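Local coordinates for uncharacterized protein (Leptotrichia buccalis, PDB 3T8K) that is of unknown function but folds into stacked alpha-hairpins of the ankyrin-repeat type, consistent with a protein-binding scaffold, at residues 17-20 and 21-25. Numbering follows the deposited sequence.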
loop_
_atom_site.group_PDB
_atom_site.type_symbol
_atom_site.label_atom_id
_atom_site.label_comp_id
_atom_site.label_asym_id
_atom_site.label_seq_id
_atom_site.Cartn_x
_atom_site.Cartn_y
_atom_site.Cartn_z
ATOM N N GLY A 17 10.443 11.532 0.493
ATOM C CA GLY A 17 11.411 12.193 1.347
ATOM C C GLY A 17 10.946 12.554 2.743
ATOM O O GLY A 17 9.866 12.189 3.187
ATOM N N THR A 18 11.801 13.282 3.449
ATOM C CA THR A 18 11.447 13.819 4.748
ATOM C C THR A 18 10.667 15.110 4.549
ATOM O O THR A 18 10.567 15.631 3.428
ATOM C CB THR A 18 12.705 14.137 5.563
ATOM O OG1 THR A 18 13.522 15.071 4.833
ATOM C CG2 THR A 18 13.512 12.880 5.810
ATOM N N TYR A 19 10.141 15.643 5.647
ATOM C CA TYR A 19 9.498 16.947 5.620
ATOM C C TYR A 19 10.487 17.972 5.066
ATOM O O TYR A 19 10.144 18.806 4.217
ATOM C CB TYR A 19 9.071 17.337 7.037
ATOM C CG TYR A 19 8.481 18.729 7.157
ATOM C CD1 TYR A 19 7.364 19.100 6.420
ATOM C CD2 TYR A 19 9.021 19.656 8.035
ATOM C CE1 TYR A 19 6.823 20.369 6.531
ATOM C CE2 TYR A 19 8.483 20.920 8.159
ATOM C CZ TYR A 19 7.385 21.273 7.406
ATOM O OH TYR A 19 6.853 22.540 7.528
ATOM N N GLU A 20 11.725 17.898 5.541
ATOM C CA GLU A 20 12.765 18.839 5.105
ATOM C C GLU A 20 13.061 18.734 3.607
ATOM O O GLU A 20 13.274 19.753 2.931
ATOM C CB GLU A 20 14.052 18.632 5.904
ATOM C CG GLU A 20 13.964 19.089 7.354
ATOM C CD GLU A 20 13.059 18.205 8.200
ATOM O OE1 GLU A 20 12.942 16.993 7.902
ATOM O OE2 GLU A 20 12.464 18.726 9.169
ATOM N N ASP A 21 13.099 17.505 3.096
ATOM C CA ASP A 21 13.288 17.277 1.663
ATOM C C ASP A 21 12.153 17.920 0.880
ATOM O O ASP A 21 12.375 18.577 -0.147
ATOM C CB ASP A 21 13.285 15.783 1.329
ATOM C CG ASP A 21 14.510 15.050 1.845
ATOM O OD1 ASP A 21 15.565 15.684 2.053
ATOM O OD2 ASP A 21 14.407 13.816 2.041
ATOM N N PHE A 22 10.932 17.696 1.355
ATOM C CA PHE A 22 9.750 18.234 0.697
ATOM C C PHE A 22 9.789 19.751 0.674
ATOM O O PHE A 22 9.478 20.366 -0.347
ATOM C CB PHE A 22 8.456 17.772 1.372
ATOM C CG PHE A 22 7.288 18.663 1.070
ATOM C CD1 PHE A 22 6.560 18.502 -0.096
ATOM C CD2 PHE A 22 6.948 19.697 1.930
ATOM C CE1 PHE A 22 5.500 19.349 -0.390
ATOM C CE2 PHE A 22 5.889 20.538 1.638
ATOM C CZ PHE A 22 5.172 20.363 0.473
ATOM N N LEU A 23 10.155 20.355 1.802
ATOM C CA LEU A 23 10.301 21.810 1.863
ATOM C C LEU A 23 11.294 22.328 0.835
ATOM O O LEU A 23 11.033 23.336 0.177
ATOM C CB LEU A 23 10.741 22.272 3.252
ATOM C CG LEU A 23 9.730 22.237 4.399
ATOM C CD1 LEU A 23 10.313 22.968 5.606
ATOM C CD2 LEU A 23 8.407 22.859 3.986
ATOM N N GLU A 24 12.435 21.653 0.705
ATOM C CA GLU A 24 13.438 22.060 -0.269
ATOM C C GLU A 24 12.814 22.123 -1.660
ATOM O O GLU A 24 13.014 23.095 -2.380
ATOM C CB GLU A 24 14.623 21.099 -0.300
ATOM C CG GLU A 24 15.520 21.129 0.919
ATOM C CD GLU A 24 16.943 20.706 0.580
ATOM O OE1 GLU A 24 17.539 21.316 -0.339
ATOM O OE2 GLU A 24 17.459 19.759 1.223
ATOM N N LEU A 25 12.053 21.089 -2.030
ATOM C CA LEU A 25 11.458 21.039 -3.364
ATOM C C LEU A 25 10.363 22.078 -3.540
ATOM O O LEU A 25 10.253 22.697 -4.599
ATOM C CB LEU A 25 10.885 19.647 -3.679
ATOM C CG LEU A 25 11.727 18.760 -4.606
ATOM C CD1 LEU A 25 11.837 19.349 -6.038
ATOM C CD2 LEU A 25 13.104 18.521 -3.982
#
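T18 O accepts from F22 N at 2.9 Å, opening the run of i to i+4 bonds of helix 19-28, and Y19 O to L23 N and E20 O to E24 N continue it. T18 is the N-cap, and with D21 it closes a capping box. T18 OG1 lies between its own backbone N and carbonyl carbon (chi1 58°), a rotation that turns the hydroxyl toward the first turn of the helix, where it accepts from D21 N at 3.0 Å. In return T18 N donates to D21 OD2, also at 3.0 Å; the bond is nearly straight, 171° at the hydrogen, yet reaches the oxygen from above the carboxylate plane. Two amides of the helix start are thus satisfied by side chains, and the acidic group at this end probably gains from the helix dipole. One turn on, L23 lies across one face of the Y19 ring: its CG stands 4.1 Å from the ring centroid in a CH-pi contact, while CD1 packs against Y19 CE2 at 3.7 Å and CD2 reaches the CE1 side. With CG anti to the backbone N (chi1 176°), the tyrosine ring runs beside the helix where L23 can cover it. Cutting Y19 back to an alanine here is likely to leave the L23 branches without their aromatic partner and to open a gap on the side of helix 51-63. That helix receives Y19 on I57 and F60, and F22 on I57 and L61, with the F22 and F60 rings steeply inclined. F22 also packs on V10 and A14 of helix 10-16, while D21 and E24 touch A3 of helix 2-6.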